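Local coordinates for protein toll (Drosophila melanogaster, PDB 4LXR) that serves as the Drosophila cell-surface receptor for activated Spätzle, triggering Toll signalling in antifungal immunity and in dorsal-ventral patterning of the embryo, at residues S285-Q291 / D309-S314; E293-L297 / Q316-S321. All coordinates share one frame; numbering follows the deposited sequence.

How the interactions relate
Both interactions join neighbouring coils of the leucine-rich-repeat solenoid in the extracellular part of Toll; the centres of the two interactions lie about 11 Å apart. Interaction 1 stacks the turns of the loops that follow strands 270-273 and 296-299; interaction 2 pairs parallel strands one repeat further on, and along the chain the four segments alternate. They meet through the hydrophobic interior: L297 sends CD1 to F311 CE1 (3.3 Å) and CD2 to F288 CE1 (3.8 Å), while I317 CD1 lies 3.9 Å from F311 CD1. The N-linked glycan belongs to interaction 2, on N319; the side chain of Q291 in interaction 1 is about 13 Å from another bound NAG.

Interaction 1 (S285-Q291 / D309-S314); sequences SRLFANQ and DLFEHS
Two successive coils of the leucine-rich-repeat solenoid stack here through their loops, a type I beta turn from R286 to A289 against another from D309 to E312. D309 grips the first coil with both carboxylate oxygens. S285 OG donates to D309 OD2 at 2.6 Å, on its syn side but tilted out of the carboxylate plane, and R286 N reaches D309 OD1 at 2.8 Å from above that plane. With CG between the backbone N and the carbonyl carbon (chi1 61°), the carboxylate is turned toward S285 and R286 N. An alanine here would remove the carboxylate and would probably leave S285 OG and R286 N without these acceptors. The R286 side chain, poorly ordered, crosses D309 at about a right angle; its NH1 makes long salt bridges to D309 and E312, and toward D309 OD2 only charge is involved, since the oxygen lies well out of the guanidinium plane.

Farther along, N290 N donates to E312 O at 2.8 Å. Inside the coil, F288 lies alongside L310, and its CB packs on F311 CD1 at 4.0 Å. F311 O and S314 O both accept from Q338 NE2, linking the second loop to the following coil. Buried S314 OG ties the turns together: it donates to F288 O at 2.7 Å, in the carbonyl plane on a lone pair, and accepts from Q291 N at 3.1 Å.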
ATOM      1  N   SER A 285      -8.944 -38.861  -8.196  1.00 29.57           N
ATOM      2  CA  SER A 285      -8.899 -38.818  -9.649  1.00 38.58           C
ATOM      3  C   SER A 285     -10.194 -38.263 -10.258  1.00 44.27           C
ATOM      4  O   SER A 285     -11.291 -38.674  -9.888  1.00 36.58           O
ATOM      5  CB  SER A 285      -8.654 -40.228 -10.184  1.00 35.45           C
ATOM      6  OG  SER A 285      -8.705 -40.245 -11.598  1.00 42.25           O
ATOM      7  N   ARG A 286     -10.057 -37.315 -11.183  1.00 44.03           N
ATOM      8  CA  ARG A 286     -11.194 -36.776 -11.930  1.00 46.21           C
ATOM      9  C   ARG A 286     -12.311 -36.176 -11.076  1.00 37.53           C
ATOM     10  O   ARG A 286     -13.456 -36.132 -11.517  1.00 39.03           O
ATOM     11  CB  ARG A 286     -11.784 -37.852 -12.847  1.00 51.54           C
ATOM     12  CG  ARG A 286     -10.919 -38.152 -14.052  1.00 61.72           C
ATOM     13  CD  ARG A 286     -11.688 -38.951 -15.080  1.00 67.74           C
ATOM     14  NE  ARG A 286     -11.730 -40.365 -14.746  1.00 74.89           N
ATOM     15  CZ  ARG A 286     -10.798 -41.236 -15.118  1.00 84.14           C
ATOM     16  NH1 ARG A 286      -9.753 -40.825 -15.830  1.00 78.65           N
ATOM     17  NH2 ARG A 286     -10.909 -42.515 -14.779  1.00 88.62           N
ATOM     18  N   LEU A 287     -11.983 -35.720  -9.871  1.00 27.99           N
ATOM     19  CA  LEU A 287     -13.005 -35.182  -8.974  1.00 35.19           C
ATOM     20  C   LEU A 287     -13.824 -34.089  -9.658  1.00 31.14           C
ATOM     21  O   LEU A 287     -15.050 -34.063  -9.535  1.00 34.66           O
ATOM     22  CB  LEU A 287     -12.377 -34.643  -7.687  1.00 36.27           C
ATOM     23  CG  LEU A 287     -13.339 -33.990  -6.696  1.00 33.72           C
ATOM     24  CD1 LEU A 287     -14.285 -35.043  -6.105  1.00 31.17           C
ATOM     25  CD2 LEU A 287     -12.596 -33.227  -5.576  1.00 23.57           C
ATOM     26  N   PHE A 288     -13.136 -33.203 -10.382  1.00 30.10           N
ATOM     27  CA  PHE A 288     -13.778 -32.084 -11.074  1.00 28.23           C
ATOM     28  C   PHE A 288     -13.780 -32.246 -12.589  1.00 30.27           C
ATOM     29  O   PHE A 288     -13.840 -31.266 -13.328  1.00 32.92           O
ATOM     30  CB  PHE A 288     -13.122 -30.758 -10.696  1.00 25.46           C
ATOM     31  CG  PHE A 288     -13.243 -30.424  -9.244  1.00 25.28           C
ATOM     32  CD1 PHE A 288     -14.501 -30.271  -8.656  1.00 21.34           C
ATOM     33  CD2 PHE A 288     -12.107 -30.273  -8.455  1.00 25.52           C
ATOM     34  CE1 PHE A 288     -14.620 -29.965  -7.309  1.00 26.75           C
ATOM     35  CE2 PHE A 288     -12.211 -29.974  -7.097  1.00 21.65           C
ATOM     36  CZ  PHE A 288     -13.468 -29.811  -6.521  1.00 27.61           C
ATOM     37  N   ALA A 289     -13.732 -33.492 -13.049  1.00 29.30           N
ATOM     38  CA  ALA A 289     -13.700 -33.769 -14.478  1.00 32.91           C
ATOM     39  C   ALA A 289     -15.108 -33.892 -15.070  1.00 37.46           C
ATOM     40  O   ALA A 289     -16.080 -34.117 -14.345  1.00 34.06           O
ATOM     41  CB  ALA A 289     -12.913 -35.031 -14.739  1.00 35.46           C
ATOM     42  N   ASN A 290     -15.198 -33.743 -16.390  1.00 32.58           N
ATOM     43  CA  ASN A 290     -16.440 -33.975 -17.127  1.00 41.80           C
ATOM     44  C   ASN A 290     -17.616 -33.133 -16.644  1.00 44.33           C
ATOM     45  O   ASN A 290     -18.750 -33.596 -16.627  1.00 47.22           O
ATOM     46  CB  ASN A 290     -16.807 -35.459 -17.097  1.00 42.27           C
ATOM     47  CG  ASN A 290     -15.735 -36.331 -17.727  1.00 41.99           C
ATOM     48  OD1 ASN A 290     -15.091 -37.132 -17.052  1.00 44.04           O
ATOM     49  ND2 ASN A 290     -15.543 -36.177 -19.028  1.00 38.74           N
ATOM     50  N   GLN A 291     -17.327 -31.895 -16.261  1.00 36.33           N
ATOM     51  CA  GLN A 291     -18.333 -30.950 -15.793  1.00 31.58           C
ATOM     52  C   GLN A 291     -18.538 -29.852 -16.828  1.00 29.52           C
ATOM     53  O   GLN A 291     -17.685 -28.972 -16.980  1.00 33.66           O
ATOM     54  CB  GLN A 291     -17.873 -30.339 -14.464  1.00 24.69           C
ATOM     55  CG  GLN A 291     -17.887 -31.335 -13.318  1.00 36.16           C
ATOM     56  CD  GLN A 291     -19.298 -31.600 -12.810  1.00 36.13           C
ATOM     57  OE1 GLN A 291     -20.255 -30.944 -13.230  1.00 36.39           O
ATOM     58  NE2 GLN A 291     -19.430 -32.555 -11.899  1.00 31.11           N
ATOM     59  N   ASP A 309      -5.634 -35.572 -14.069  1.00 31.62           N
ATOM     60  CA  ASP A 309      -6.965 -35.712 -14.651  1.00 33.97           C
ATOM     61  C   ASP A 309      -8.045 -34.965 -13.855  1.00 34.88           C
ATOM     62  O   ASP A 309      -9.244 -35.204 -14.042  1.00 44.05           O
ATOM     63  CB  ASP A 309      -7.339 -37.205 -14.793  1.00 35.67           C
ATOM     64  CG  ASP A 309      -7.385 -37.955 -13.450  1.00 39.87           C
ATOM     65  OD1 ASP A 309      -7.577 -37.330 -12.378  1.00 37.47           O
ATOM     66  OD2 ASP A 309      -7.232 -39.198 -13.467  1.00 50.00           O
ATOM     67  N   LEU A 310      -7.613 -34.067 -12.975  1.00 30.68           N
ATOM     68  CA  LEU A 310      -8.508 -33.399 -12.032  1.00 32.74           C
ATOM     69  C   LEU A 310      -9.598 -32.571 -12.701  1.00 31.98           C
ATOM     70  O   LEU A 310     -10.724 -32.512 -12.213  1.00 30.11           O
ATOM     71  CB  LEU A 310      -7.710 -32.522 -11.054  1.00 30.43           C
ATOM     72  CG  LEU A 310      -8.506 -31.959  -9.864  1.00 28.96           C
ATOM     73  CD1 LEU A 310      -9.090 -33.105  -9.032  1.00 28.17           C
ATOM     74  CD2 LEU A 310      -7.638 -31.028  -8.986  1.00 24.17           C
ATOM     75  N   PHE A 311      -9.253 -31.914 -13.803  1.00 35.10           N
ATOM     76  CA  PHE A 311     -10.191 -31.039 -14.494  1.00 27.83           C
ATOM     77  C   PHE A 311     -10.472 -31.495 -15.914  1.00 37.68           C
ATOM     78  O   PHE A 311     -10.862 -30.662 -16.737  1.00 37.88           O
ATOM     79  CB  PHE A 311      -9.616 -29.624 -14.624  1.00 28.52           C
ATOM     80  CG  PHE A 311      -9.114 -29.036 -13.344  1.00 31.27           C
ATOM     81  CD1 PHE A 311      -9.964 -28.846 -12.266  1.00 31.37           C
ATOM     82  CD2 PHE A 311      -7.796 -28.609 -13.243  1.00 29.41           C
ATOM     83  CE1 PHE A 311      -9.499 -28.293 -11.097  1.00 28.57           C
ATOM     84  CE2 PHE A 311      -7.328 -28.044 -12.085  1.00 26.96           C
ATOM     85  CZ  PHE A 311      -8.172 -27.885 -11.004  1.00 31.89           C
ATOM     86  N   GLU A 312     -10.260 -32.777 -16.229  1.00 31.41           N
ATOM     87  CA  GLU A 312     -10.285 -33.171 -17.637  1.00 37.71           C
ATOM     88  C   GLU A 312     -11.681 -33.034 -18.238  1.00 38.86           C
ATOM     89  O   GLU A 312     -12.680 -33.349 -17.597  1.00 38.74           O
ATOM     90  CB  GLU A 312      -9.679 -34.564 -17.889  1.00 37.28           C
ATOM     91  CG  GLU A 312     -10.486 -35.731 -17.365  1.00 48.44           C
ATOM     92  CD  GLU A 312      -9.971 -37.071 -17.881  1.00 46.64           C
ATOM     93  OE1 GLU A 312     -10.767 -38.029 -17.961  1.00 49.79           O
ATOM     94  OE2 GLU A 312      -8.775 -37.167 -18.200  1.00 39.82           O
ATOM     95  N   HIS A 313     -11.719 -32.511 -19.460  1.00 35.70           N
ATOM     96  CA  HIS A 313     -12.958 -32.239 -20.183  1.00 41.59           C
ATOM     97  C   HIS A 313     -13.866 -31.220 -19.511  1.00 39.90           C
ATOM     98  O   HIS A 313     -15.001 -31.048 -19.929  1.00 46.54           O
ATOM     99  CB  HIS A 313     -13.721 -33.531 -20.503  1.00 41.19           C
ATOM    100  CG  HIS A 313     -12.910 -34.517 -21.283  1.00 47.70           C
ATOM    101  ND1 HIS A 313     -12.520 -35.736 -20.768  1.00 55.33           N
ATOM    102  CD2 HIS A 313     -12.387 -34.450 -22.530  1.00 46.91           C
ATOM    103  CE1 HIS A 313     -11.803 -36.384 -21.670  1.00 54.15           C
ATOM    104  NE2 HIS A 313     -11.710 -35.627 -22.749  1.00 52.92           N
ATOM    105  N   SER A 314     -13.368 -30.532 -18.489  1.00 35.32           N
ATOM    106  CA  SER A 314     -14.131 -29.438 -17.883  1.00 33.81           C
ATOM    107  C   SER A 314     -13.695 -28.113 -18.511  1.00 30.33           C
ATOM    108  O   SER A 314     -12.905 -27.356 -17.942  1.00 34.90           O
ATOM    109  CB  SER A 314     -13.965 -29.441 -16.365  1.00 31.29           C
ATOM    110  OG  SER A 314     -14.568 -30.604 -15.797  1.00 34.05           O
TER

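Interaction 2 (E293-L297 / Q316-S321); sequences ELQIL and QITNIS. With NAG (2-acetamido-2-deoxy-beta-D-glucopyranose), chain D.
Q295 O is gripped by two backbone donors of the next coil, T318 N at 2.8 Å and N319 N at 2.9 Å. The first arrives in the carbonyl plane on a lone pair, the second nearly head-on, with a C=O...N angle of 171°. This fork leads into the parallel strand pairing of a leucine-rich-repeat solenoid, where I296 stands beside N319 and L297 beside I320. L297 then bonds in both directions: its N donates to N319 O and its O accepts from S321 N at 2.8 Å.

Inside the coil, I317 reaches across with CG1 anti to its carbonyl carbon (chi1 -61°). Its CD1 touches CD2 of the L294 side chain, which lies alongside and points the same way, and L297 CD1 at 4.0 Å, whose side chain crosses it at a slant. Before the strands pair, a water accepts from Q316 N and donates to L294 O, bridging the two backbones. A second water joins Q295 NE2 to Q316 O, while Q295 OE1 accepts from N269 ND2.

N319 carries an N-linked glycan, its ND2 bonded to C1 of the NAG. T318 OG1 donates to N319 OD1 at 2.7 Å, which probably restrains the rotation of the linking amide. I296 lies alongside the N319 side chain, and its CD1 meets the sugar's acetamide methyl, C8, at 3.7 Å. R298 and D367 add hydrogen bonds to the NAG. The chemistry thus divides by face: I317 and L297 bury hydrocarbon inside the solenoid, whereas on the face with I296 and N319 the sugar is attached and touched by I296, and these polar and apolar contacts probably limit how far it can swing.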
ATOM      1  N   GLU A 293     -20.477 -27.261 -17.039  1.00 33.27           N
ATOM      2  CA  GLU A 293     -20.837 -25.897 -16.634  1.00 31.17           C
ATOM      3  C   GLU A 293     -19.964 -25.353 -15.492  1.00 28.39           C
ATOM      4  O   GLU A 293     -20.240 -24.287 -14.946  1.00 28.86           O
ATOM      5  CB  GLU A 293     -22.327 -25.834 -16.250  1.00 24.29           C
ATOM      6  CG  GLU A 293     -23.295 -26.008 -17.433  1.00 34.18           C
ATOM      7  CD  GLU A 293     -24.720 -26.391 -16.996  1.00 45.01           C
ATOM      8  OE1 GLU A 293     -24.995 -26.442 -15.780  1.00 45.66           O
ATOM      9  OE2 GLU A 293     -25.575 -26.639 -17.872  1.00 54.86           O
ATOM     10  N   LEU A 294     -18.930 -26.097 -15.115  1.00 22.79           N
ATOM     11  CA  LEU A 294     -18.083 -25.693 -13.992  1.00 28.26           C
ATOM     12  C   LEU A 294     -17.184 -24.504 -14.356  1.00 29.82           C
ATOM     13  O   LEU A 294     -16.451 -24.571 -15.336  1.00 28.80           O
ATOM     14  CB  LEU A 294     -17.236 -26.873 -13.540  1.00 23.14           C
ATOM     15  CG  LEU A 294     -16.286 -26.668 -12.361  1.00 22.30           C
ATOM     16  CD1 LEU A 294     -17.037 -26.210 -11.086  1.00 22.43           C
ATOM     17  CD2 LEU A 294     -15.560 -27.978 -12.118  1.00 23.75           C
ATOM     18  N   GLN A 295     -17.258 -23.424 -13.579  1.00 24.10           N
ATOM     19  CA  GLN A 295     -16.477 -22.220 -13.857  1.00 25.69           C
ATOM     20  C   GLN A 295     -15.486 -21.830 -12.765  1.00 27.61           C
ATOM     21  O   GLN A 295     -14.436 -21.272 -13.062  1.00 27.61           O
ATOM     22  CB  GLN A 295     -17.383 -21.021 -14.130  1.00 21.52           C
ATOM     23  CG  GLN A 295     -18.235 -21.136 -15.367  1.00 32.76           C
ATOM     24  CD  GLN A 295     -19.100 -19.910 -15.576  1.00 32.00           C
ATOM     25  OE1 GLN A 295     -19.882 -19.541 -14.702  1.00 33.71           O
ATOM     26  NE2 GLN A 295     -18.957 -19.267 -16.730  1.00 34.35           N
ATOM     27  N   ILE A 296     -15.827 -22.084 -11.505  1.00 28.96           N
ATOM     28  CA  ILE A 296     -15.040 -21.546 -10.393  1.00 25.53           C
ATOM     29  C   ILE A 296     -14.635 -22.609  -9.377  1.00 31.65           C
ATOM     30  O   ILE A 296     -15.474 -23.401  -8.908  1.00 30.81           O
ATOM     31  CB  ILE A 296     -15.827 -20.461  -9.644  1.00 26.85           C
ATOM     32  CG1 ILE A 296     -16.118 -19.286 -10.578  1.00 33.14           C
ATOM     33  CG2 ILE A 296     -15.053 -20.003  -8.385  1.00 18.82           C
ATOM     34  CD1 ILE A 296     -17.180 -18.351 -10.058  1.00 41.89           C
ATOM     35  N   LEU A 297     -13.352 -22.633  -9.038  1.00 24.94           N
ATOM     36  CA  LEU A 297     -12.867 -23.515  -7.986  1.00 16.84           C
ATOM     37  C   LEU A 297     -12.026 -22.761  -6.972  1.00 25.19           C
ATOM     38  O   LEU A 297     -11.177 -21.962  -7.349  1.00 26.16           O
ATOM     39  CB  LEU A 297     -12.085 -24.676  -8.579  1.00 19.30           C
ATOM     40  CG  LEU A 297     -12.972 -25.605  -9.415  1.00 29.22           C
ATOM     41  CD1 LEU A 297     -12.150 -26.469 -10.304  1.00 36.04           C
ATOM     42  CD2 LEU A 297     -13.855 -26.477  -8.526  1.00 23.62           C
ATOM     43  N   GLN A 316     -15.141 -25.278 -19.417  1.00 33.97           N
ATOM     44  CA  GLN A 316     -15.687 -23.958 -19.101  1.00 31.07           C
ATOM     45  C   GLN A 316     -15.084 -23.289 -17.872  1.00 27.16           C
ATOM     46  O   GLN A 316     -15.494 -22.195 -17.505  1.00 30.89           O
ATOM     47  CB  GLN A 316     -17.215 -24.009 -18.956  1.00 35.06           C
ATOM     48  CG  GLN A 316     -17.947 -24.441 -20.222  1.00 35.00           C
ATOM     49  CD  GLN A 316     -17.414 -23.773 -21.471  1.00 41.27           C
ATOM     50  OE1 GLN A 316     -16.857 -24.433 -22.354  1.00 43.05           O
ATOM     51  NE2 GLN A 316     -17.578 -22.458 -21.555  1.00 44.82           N
ATOM     52  N   ILE A 317     -14.123 -23.932 -17.223  1.00 23.66           N
ATOM     53  CA  ILE A 317     -13.526 -23.339 -16.030  1.00 25.77           C
ATOM     54  C   ILE A 317     -12.834 -21.998 -16.336  1.00 33.98           C
ATOM     55  O   ILE A 317     -12.032 -21.898 -17.269  1.00 27.14           O
ATOM     56  CB  ILE A 317     -12.529 -24.304 -15.370  1.00 25.35           C
ATOM     57  CG1 ILE A 317     -13.264 -25.588 -14.942  1.00 29.21           C
ATOM     58  CG2 ILE A 317     -11.878 -23.648 -14.187  1.00 20.53           C
ATOM     59  CD1 ILE A 317     -12.386 -26.612 -14.271  1.00 22.04           C
ATOM     60  N   THR A 318     -13.161 -20.971 -15.558  1.00 26.82           N
ATOM     61  CA  THR A 318     -12.612 -19.638 -15.783  1.00 26.50           C
ATOM     62  C   THR A 318     -11.758 -19.157 -14.606  1.00 29.39           C
ATOM     63  O   THR A 318     -10.890 -18.308 -14.773  1.00 26.25           O
ATOM     64  CB  THR A 318     -13.740 -18.613 -16.037  1.00 27.99           C
ATOM     65  OG1 THR A 318     -14.641 -18.602 -14.915  1.00 31.86           O
ATOM     66  CG2 THR A 318     -14.510 -18.959 -17.335  1.00 27.23           C
ATOM     67  N   ASN A 319     -12.010 -19.687 -13.410  1.00 25.36           N
ATOM     68  CA  ASN A 319     -11.312 -19.192 -12.230  1.00 23.33           C
ATOM     69  C   ASN A 319     -10.903 -20.317 -11.323  1.00 29.67           C
ATOM     70  O   ASN A 319     -11.747 -21.093 -10.885  1.00 29.44           O
ATOM     71  CB  ASN A 319     -12.206 -18.220 -11.457  1.00 19.43           C
ATOM     72  CG  ASN A 319     -12.571 -16.992 -12.267  1.00 27.08           C
ATOM     73  OD1 ASN A 319     -13.462 -17.033 -13.117  1.00 31.24           O
ATOM     74  ND2 ASN A 319     -11.880 -15.892 -11.993  1.00 27.60           N
ATOM     75  N   ILE A 320      -9.604 -20.413 -11.050  1.00 32.82           N
ATOM     76  CA  ILE A 320      -9.084 -21.430 -10.146  1.00 25.71           C
ATOM     77  C   ILE A 320      -8.219 -20.760  -9.090  1.00 30.41           C
ATOM     78  O   ILE A 320      -7.267 -20.054  -9.414  1.00 28.83           O
ATOM     79  CB  ILE A 320      -8.216 -22.461 -10.887  1.00 27.85           C
ATOM     80  CG1 ILE A 320      -8.994 -23.123 -12.017  1.00 23.25           C
ATOM     81  CG2 ILE A 320      -7.653 -23.502  -9.918  1.00 18.34           C
ATOM     82  CD1 ILE A 320      -8.200 -24.224 -12.725  1.00 20.08           C
ATOM     83  N   SER A 321      -8.571 -20.971  -7.830  1.00 26.87           N
ATOM     84  CA  SER A 321      -7.750 -20.540  -6.716  1.00 16.63           C
ATOM     85  C   SER A 321      -7.157 -21.772  -6.056  1.00 20.91           C
ATOM     86  O   SER A 321      -7.884 -22.595  -5.502  1.00 19.99           O
ATOM     87  CB  SER A 321      -8.589 -19.748  -5.721  1.00 17.55           C
ATOM     88  OG  SER A 321      -9.115 -18.577  -6.335  1.00 25.16           O
TER
HETATM   89  C1  NAG D   1     -12.235 -14.654 -12.654  1.00 24.08           C
HETATM   90  C2  NAG D   1     -12.966 -13.607 -11.797  1.00 27.81           C
HETATM   91  C3  NAG D   1     -13.173 -12.320 -12.590  1.00 30.42           C
HETATM   92  C4  NAG D   1     -11.866 -11.835 -13.207  1.00 31.31           C
HETATM   93  C5  NAG D   1     -11.201 -12.961 -13.998  1.00 24.32           C
HETATM   94  C6  NAG D   1      -9.842 -12.588 -14.560  1.00 22.74           C
HETATM   95  C7  NAG D   1     -14.444 -14.460 -10.034  1.00 35.81           C
HETATM   96  C8  NAG D   1     -15.830 -14.931  -9.696  1.00 26.28           C
HETATM   97  N2  NAG D   1     -14.241 -14.104 -11.304  1.00 32.13           N
HETATM   98  O3  NAG D   1     -13.708 -11.324 -11.727  1.00 31.36           O
HETATM   99  O4  NAG D   1     -12.153 -10.763 -14.099  1.00 32.79           O
HETATM  100  O5  NAG D   1     -11.003 -14.094 -13.146  1.00 24.11           O
HETATM  101  O6  NAG D   1      -8.961 -12.089 -13.560  1.00 21.73           O
HETATM  102  O7  NAG D   1     -13.547 -14.413  -9.195  1.00 37.36           O
HETATM  103  O   HOH W   1     -16.235 -26.730 -17.149  1.00 32.57           O
HETATM  104  O   HOH W   2     -17.190 -20.429 -18.809  1.00 31.17           O